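Local coordinates for protein fructose-bisphosphate aldolase (PDB 2FJK) that belongs to the class II fructose-bisphosphate aldolase family, is built on a TIM barrel and holds 1,3-dihydroxyacetonephosphate in a pocket, at residues F96-I101 against G126-A131; D168-A173 against A203-H208. One frame throughout, in Å; residues are numbered along the deposited sequence.

Contact 1 of 2, residues F96-I101 against G126-A131; sequences FTSVMI and GVTVEA
E130 and M100, a selenomethionine, run side by side and point the same way from paired positions of two parallel strands. As bridged partners both leave the same face of the sheet, and with CG anti to the backbone N in each (chi1 -175° and -178°) they stay alongside each other. M100 CG lies 3.3 Å from E130 O, and M100 SE is 3.4 Å from E130 OE2; the closer approach modelled for the terminal methyl is doubtful. E130 OE1 forms a salt bridge with K249, so the carboxylate is held from beyond this pair.

V99 turns to the other face. Its CG2 meets V129 CG2 at 3.7 Å, while its CG1 faces V127 CG1 at 4.1 Å, the side chains of V99 and V127 crossing at about a right angle. V127 also spreads over the incoming backbone, with CG2 3.3 Å from F96 O. Helices 85-93 and 108-124 cover this valine face.

The backbone ladder fixes the register: V99 N donates to T128 O and V99 O accepts from E130 N, both 2.8 Å, and T128 N donates to T97 O. Strand axes 4.6 Å apart and 29° from parallel, with helix 108-124 between them in sequence, make a beta-alpha-beta unit of the TIM barrel.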
loop_
_atom_site.group_PDB
_atom_site.type_symbol
_atom_site.label_atom_id
_atom_site.label_comp_id
_atom_site.label_asym_id
_atom_site.label_seq_id
_atom_site.Cartn_x
_atom_site.Cartn_y
_atom_site.Cartn_z
ATOM N N PHE A 96 -2.863 -11.877 5.911
ATOM C CA PHE A 96 -3.946 -12.814 5.664
ATOM C C PHE A 96 -5.038 -12.555 6.693
ATOM O O PHE A 96 -4.758 -12.186 7.835
ATOM C CB PHE A 96 -3.447 -14.257 5.760
ATOM C CG PHE A 96 -2.567 -14.674 4.605
ATOM C CD1 PHE A 96 -1.641 -13.788 4.056
ATOM C CD2 PHE A 96 -2.640 -15.961 4.088
ATOM C CE1 PHE A 96 -0.798 -14.181 3.012
ATOM C CE2 PHE A 96 -1.802 -16.369 3.045
ATOM C CZ PHE A 96 -0.881 -15.480 2.506
ATOM N N THR A 97 -6.284 -12.753 6.278
ATOM C CA THR A 97 -7.424 -12.510 7.152
ATOM C C THR A 97 -7.968 -13.779 7.799
ATOM O O THR A 97 -8.907 -13.733 8.599
ATOM C CB THR A 97 -8.535 -11.811 6.370
ATOM O OG1 THR A 97 -8.956 -12.650 5.291
ATOM C CG2 THR A 97 -8.018 -10.497 5.812
ATOM N N SER A 98 -7.365 -14.909 7.443
ATOM C CA SER A 98 -7.750 -16.201 7.992
ATOM C C SER A 98 -6.609 -17.191 7.779
ATOM O O SER A 98 -6.056 -17.300 6.678
ATOM C CB SER A 98 -9.004 -16.721 7.301
ATOM O OG SER A 98 -9.746 -15.668 6.694
ATOM N N VAL A 99 -6.250 -17.904 8.839
ATOM C CA VAL A 99 -5.179 -18.875 8.750
ATOM C C VAL A 99 -5.678 -20.259 9.090
ATOM O O VAL A 99 -6.756 -20.434 9.668
ATOM C CB VAL A 99 -4.026 -18.545 9.699
ATOM C CG1 VAL A 99 -3.436 -17.195 9.344
ATOM C CG2 VAL A 99 -4.518 -18.577 11.140
HETATM N N MSE A 100 -4.866 -21.243 8.738
HETATM C CA MSE A 100 -5.214 -22.621 8.979
HETATM C C MSE A 100 -3.981 -23.431 9.298
HETATM O O MSE A 100 -2.967 -23.355 8.596
HETATM C CB MSE A 100 -5.883 -23.199 7.742
HETATM C CG MSE A 100 -6.336 -24.612 7.908
HETATM SE SE MSE A 100 -6.836 -25.295 6.212
HETATM C CE MSE A 100 -7.805 -23.769 5.519
ATOM N N ILE A 101 -4.072 -24.201 10.368
ATOM C CA ILE A 101 -2.981 -25.052 10.775
ATOM C C ILE A 101 -3.482 -26.473 10.556
ATOM O O ILE A 101 -4.605 -26.814 10.933
ATOM C CB ILE A 101 -2.635 -24.826 12.267
ATOM C CG1 ILE A 101 -1.540 -25.793 12.704
ATOM C CG2 ILE A 101 -3.888 -24.988 13.125
ATOM C CD1 ILE A 101 -0.210 -25.558 12.028
ATOM N N GLY A 126 -7.139 -10.119 15.214
ATOM C CA GLY A 126 -8.346 -10.084 14.397
ATOM C C GLY A 126 -8.414 -10.980 13.167
ATOM O O GLY A 126 -9.111 -10.671 12.201
ATOM N N VAL A 127 -7.696 -12.093 13.198
ATOM C CA VAL A 127 -7.700 -13.037 12.087
ATOM C C VAL A 127 -8.449 -14.305 12.494
ATOM O O VAL A 127 -8.343 -14.743 13.640
ATOM C CB VAL A 127 -6.251 -13.409 11.682
ATOM C CG1 VAL A 127 -6.259 -14.557 10.684
ATOM C CG2 VAL A 127 -5.562 -12.192 11.075
ATOM N N THR A 128 -9.206 -14.893 11.572
ATOM C CA THR A 128 -9.934 -16.123 11.878
ATOM C C THR A 128 -9.088 -17.372 11.628
ATOM O O THR A 128 -8.075 -17.336 10.924
ATOM C CB THR A 128 -11.242 -16.246 11.072
ATOM O OG1 THR A 128 -10.965 -16.102 9.676
ATOM C CG2 THR A 128 -12.244 -15.191 11.527
ATOM N N VAL A 129 -9.520 -18.484 12.201
ATOM C CA VAL A 129 -8.773 -19.728 12.083
ATOM C C VAL A 129 -9.600 -20.923 11.656
ATOM O O VAL A 129 -10.688 -21.165 12.182
ATOM C CB VAL A 129 -8.105 -20.081 13.424
ATOM C CG1 VAL A 129 -7.463 -21.457 13.355
ATOM C CG2 VAL A 129 -7.068 -19.038 13.763
ATOM N N GLU A 130 -9.077 -21.663 10.686
ATOM C CA GLU A 130 -9.732 -22.873 10.227
ATOM C C GLU A 130 -8.876 -24.015 10.765
ATOM O O GLU A 130 -7.651 -23.901 10.831
ATOM C CB GLU A 130 -9.761 -22.956 8.698
ATOM C CG GLU A 130 -10.547 -24.163 8.203
ATOM C CD GLU A 130 -10.491 -24.345 6.699
ATOM O OE1 GLU A 130 -10.765 -23.375 5.962
ATOM O OE2 GLU A 130 -10.183 -25.469 6.254
ATOM N N ALA A 131 -9.511 -25.104 11.162
ATOM C CA ALA A 131 -8.772 -26.249 11.670
ATOM C C ALA A 131 -9.393 -27.508 11.099
ATOM O O ALA A 131 -10.572 -27.518 10.746
ATOM C CB ALA A 131 -8.827 -26.274 13.187
#

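Contact 2 of 2, residues D168-A173 against A203-H208; sequences DYLAVA and APLVLH. With 13P (1,3-dihydroxyacetonephosphate), chain E.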
loop_
_atom_site.group_PDB
_atom_site.type_symbol
_atom_site.label_atom_id
_atom_site.label_comp_id
_atom_site.label_asym_id
_atom_site.label_seq_id
_atom_site.Cartn_x
_atom_site.Cartn_y
_atom_site.Cartn_z
ATOM N N ASP A 168 -12.708 -21.147 14.171
ATOM C CA ASP A 168 -13.912 -20.552 13.622
ATOM C C ASP A 168 -14.613 -21.369 12.536
ATOM O O ASP A 168 -15.817 -21.211 12.337
ATOM C CB ASP A 168 -13.572 -19.174 13.038
ATOM C CG ASP A 168 -12.830 -18.295 14.013
ATOM O OD1 ASP A 168 -13.457 -17.830 14.981
ATOM O OD2 ASP A 168 -11.618 -18.075 13.817
ATOM N N TYR A 169 -13.887 -22.235 11.834
ATOM C CA TYR A 169 -14.510 -22.983 10.738
ATOM C C TYR A 169 -14.618 -24.502 10.865
ATOM O O TYR A 169 -15.696 -25.025 11.135
ATOM C CB TYR A 169 -13.803 -22.636 9.419
ATOM C CG TYR A 169 -13.581 -21.153 9.235
ATOM C CD1 TYR A 169 -14.590 -20.243 9.541
ATOM C CD2 TYR A 169 -12.355 -20.652 8.778
ATOM C CE1 TYR A 169 -14.394 -18.885 9.409
ATOM C CE2 TYR A 169 -12.147 -19.277 8.638
ATOM C CZ TYR A 169 -13.176 -18.403 8.959
ATOM O OH TYR A 169 -13.017 -17.039 8.839
ATOM N N LEU A 170 -13.507 -25.195 10.647
ATOM C CA LEU A 170 -13.431 -26.660 10.714
ATOM C C LEU A 170 -13.607 -27.372 9.380
ATOM O O LEU A 170 -14.700 -27.440 8.829
ATOM C CB LEU A 170 -14.437 -27.256 11.714
ATOM C CG LEU A 170 -14.460 -28.796 11.673
ATOM C CD1 LEU A 170 -13.094 -29.327 12.083
ATOM C CD2 LEU A 170 -15.545 -29.359 12.583
ATOM N N ALA A 171 -12.507 -27.913 8.876
ATOM C CA ALA A 171 -12.502 -28.659 7.627
ATOM C C ALA A 171 -12.783 -30.116 8.015
ATOM O O ALA A 171 -12.150 -30.651 8.927
ATOM C CB ALA A 171 -11.137 -28.533 6.959
ATOM N N VAL A 172 -13.730 -30.755 7.341
ATOM C CA VAL A 172 -14.065 -32.134 7.679
ATOM C C VAL A 172 -13.616 -33.169 6.657
ATOM O O VAL A 172 -13.478 -32.877 5.469
ATOM C CB VAL A 172 -15.586 -32.292 7.907
ATOM C CG1 VAL A 172 -16.044 -31.311 8.981
ATOM C CG2 VAL A 172 -16.343 -32.061 6.604
ATOM N N ALA A 173 -13.394 -34.385 7.143
ATOM C CA ALA A 173 -12.967 -35.506 6.302
ATOM C C ALA A 173 -14.150 -36.438 6.061
ATOM O O ALA A 173 -14.559 -37.179 6.958
ATOM C CB ALA A 173 -11.835 -36.270 6.988
ATOM N N ALA A 203 -20.570 -24.023 13.734
ATOM C CA ALA A 203 -19.617 -23.227 12.964
ATOM C C ALA A 203 -19.624 -23.640 11.496
ATOM O O ALA A 203 -20.017 -24.750 11.157
ATOM C CB ALA A 203 -18.231 -23.389 13.539
ATOM N N PRO A 204 -19.212 -22.738 10.596
ATOM C CA PRO A 204 -19.209 -23.127 9.184
ATOM C C PRO A 204 -18.259 -24.289 8.890
ATOM O O PRO A 204 -17.172 -24.367 9.457
ATOM C CB PRO A 204 -18.825 -21.831 8.462
ATOM C CG PRO A 204 -18.190 -20.989 9.511
ATOM C CD PRO A 204 -18.954 -21.298 10.754
ATOM N N LEU A 205 -18.688 -25.202 8.026
ATOM C CA LEU A 205 -17.876 -26.360 7.658
ATOM C C LEU A 205 -17.102 -26.129 6.377
ATOM O O LEU A 205 -17.542 -25.381 5.506
ATOM C CB LEU A 205 -18.754 -27.601 7.496
ATOM C CG LEU A 205 -19.544 -28.037 8.731
ATOM C CD1 LEU A 205 -20.370 -29.277 8.429
ATOM C CD2 LEU A 205 -18.611 -28.287 9.905
ATOM N N VAL A 206 -15.959 -26.801 6.260
ATOM C CA VAL A 206 -15.090 -26.653 5.099
ATOM C C VAL A 206 -14.758 -27.957 4.390
ATOM O O VAL A 206 -14.423 -28.959 5.025
ATOM C CB VAL A 206 -13.773 -25.982 5.510
ATOM C CG1 VAL A 206 -12.975 -25.589 4.268
ATOM C CG2 VAL A 206 -14.074 -24.790 6.389
ATOM N N LEU A 207 -14.828 -27.927 3.063
ATOM C CA LEU A 207 -14.553 -29.103 2.254
ATOM C C LEU A 207 -13.362 -28.912 1.315
ATOM O O LEU A 207 -13.438 -28.149 0.358
ATOM C CB LEU A 207 -15.795 -29.451 1.428
ATOM C CG LEU A 207 -15.799 -30.775 0.667
ATOM C CD1 LEU A 207 -15.703 -31.922 1.664
ATOM C CD2 LEU A 207 -17.074 -30.886 -0.156
ATOM N N HIS A 208 -12.263 -29.609 1.592
ATOM C CA HIS A 208 -11.081 -29.524 0.742
ATOM C C HIS A 208 -11.063 -30.665 -0.258
ATOM O O HIS A 208 -11.937 -31.525 -0.236
ATOM C CB HIS A 208 -9.797 -29.551 1.574
ATOM C CG HIS A 208 -9.556 -28.295 2.346
ATOM N ND1 HIS A 208 -10.100 -28.071 3.593
ATOM C CD2 HIS A 208 -8.865 -27.175 2.029
ATOM C CE1 HIS A 208 -9.749 -26.868 4.010
ATOM N NE2 HIS A 208 -9.001 -26.304 3.081
HETATM P P 13P E . -7.907 -30.115 -5.114
HETATM O O1P 13P E . -6.515 -30.761 -5.582
HETATM O O2P 13P E . -8.980 -31.279 -5.165
HETATM O O3P 13P E . -8.310 -28.987 -6.111
HETATM O O1 13P E . -7.718 -29.525 -3.632
HETATM C C1 13P E . -8.434 -28.347 -3.268
HETATM C C2 13P E . -8.267 -28.224 -1.774
HETATM O O2 13P E . -8.533 -29.186 -1.058
HETATM C C3 13P E . -7.772 -26.922 -1.146
HETATM O O3 13P E . -7.582 -27.087 0.255
HETATM O O HOH W 1 -12.277 -30.761 4.096
#
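D168 opens the contact through its backbone: its O lies 3.5 Å from A203 CB, and the P204 ring also rests against it. Its carboxylate turns elsewhere, OD2 accepting from V129 N and H123 NE2.

Y169 meets P204 at the edge of its ring, near the ring plane, with CD1 3.7 Å from P204 CG. Y169 CB touches V206 CG2 at 3.7 Å. The phenol OH is bonded outside the contact, to T128 OG1 and T4 O.

L170 supplies the first backbone bond, its O accepting from V206 N at 2.9 Å. The bond is bent, 141° at the hydrogen. A171 forms the single bridge with V206; its methyl CB sits at the edge of the H208 ring, 3.6 Å from ND1.

V172 N donates to V206 O in a straighter bond (155° at the hydrogen), and the V172 and L205 side chains cross obliquely, V172 CG1 meeting L205 CD2. Beyond this point the backbones part, and a water fills in: it donates to V172 O and V206 O and accepts from H208 N at 2.8 Å. V206 O therefore receives both a backbone N-H and the water.

H208 belongs to the 1,3-dihydroxyacetonephosphate pocket, although the 2.2 Å from H208 CD2 to 13P O3 is too short to interpret. Its NE2 makes a weak hydrogen bond to D80. The water bridges V172 O to H208 N where direct pairing stops, adds a second donor to V206 O and, with the A171 methyl at the ring edge, probably helps to position this pocket histidine.

How the contacts relate
Contact 1 closes before contact 2 opens along the chain, and their centres lie 12 Å apart. They share one parallel sheet, in which strand 128-133 runs between 98-101 and 171-172; contact 2 then carries the series on to 205-207, which itself neighbours 247-252. The four segments thus contribute successive staves of the barrel wall. The contacts also touch directly, E130 of contact 1 packing against H208 of contact 2. Since H208 lies in the ligand pocket and the side chain of M100 lies about 6 Å from 13P, both contacts place side chains on the inner side of the barrel near the ligand.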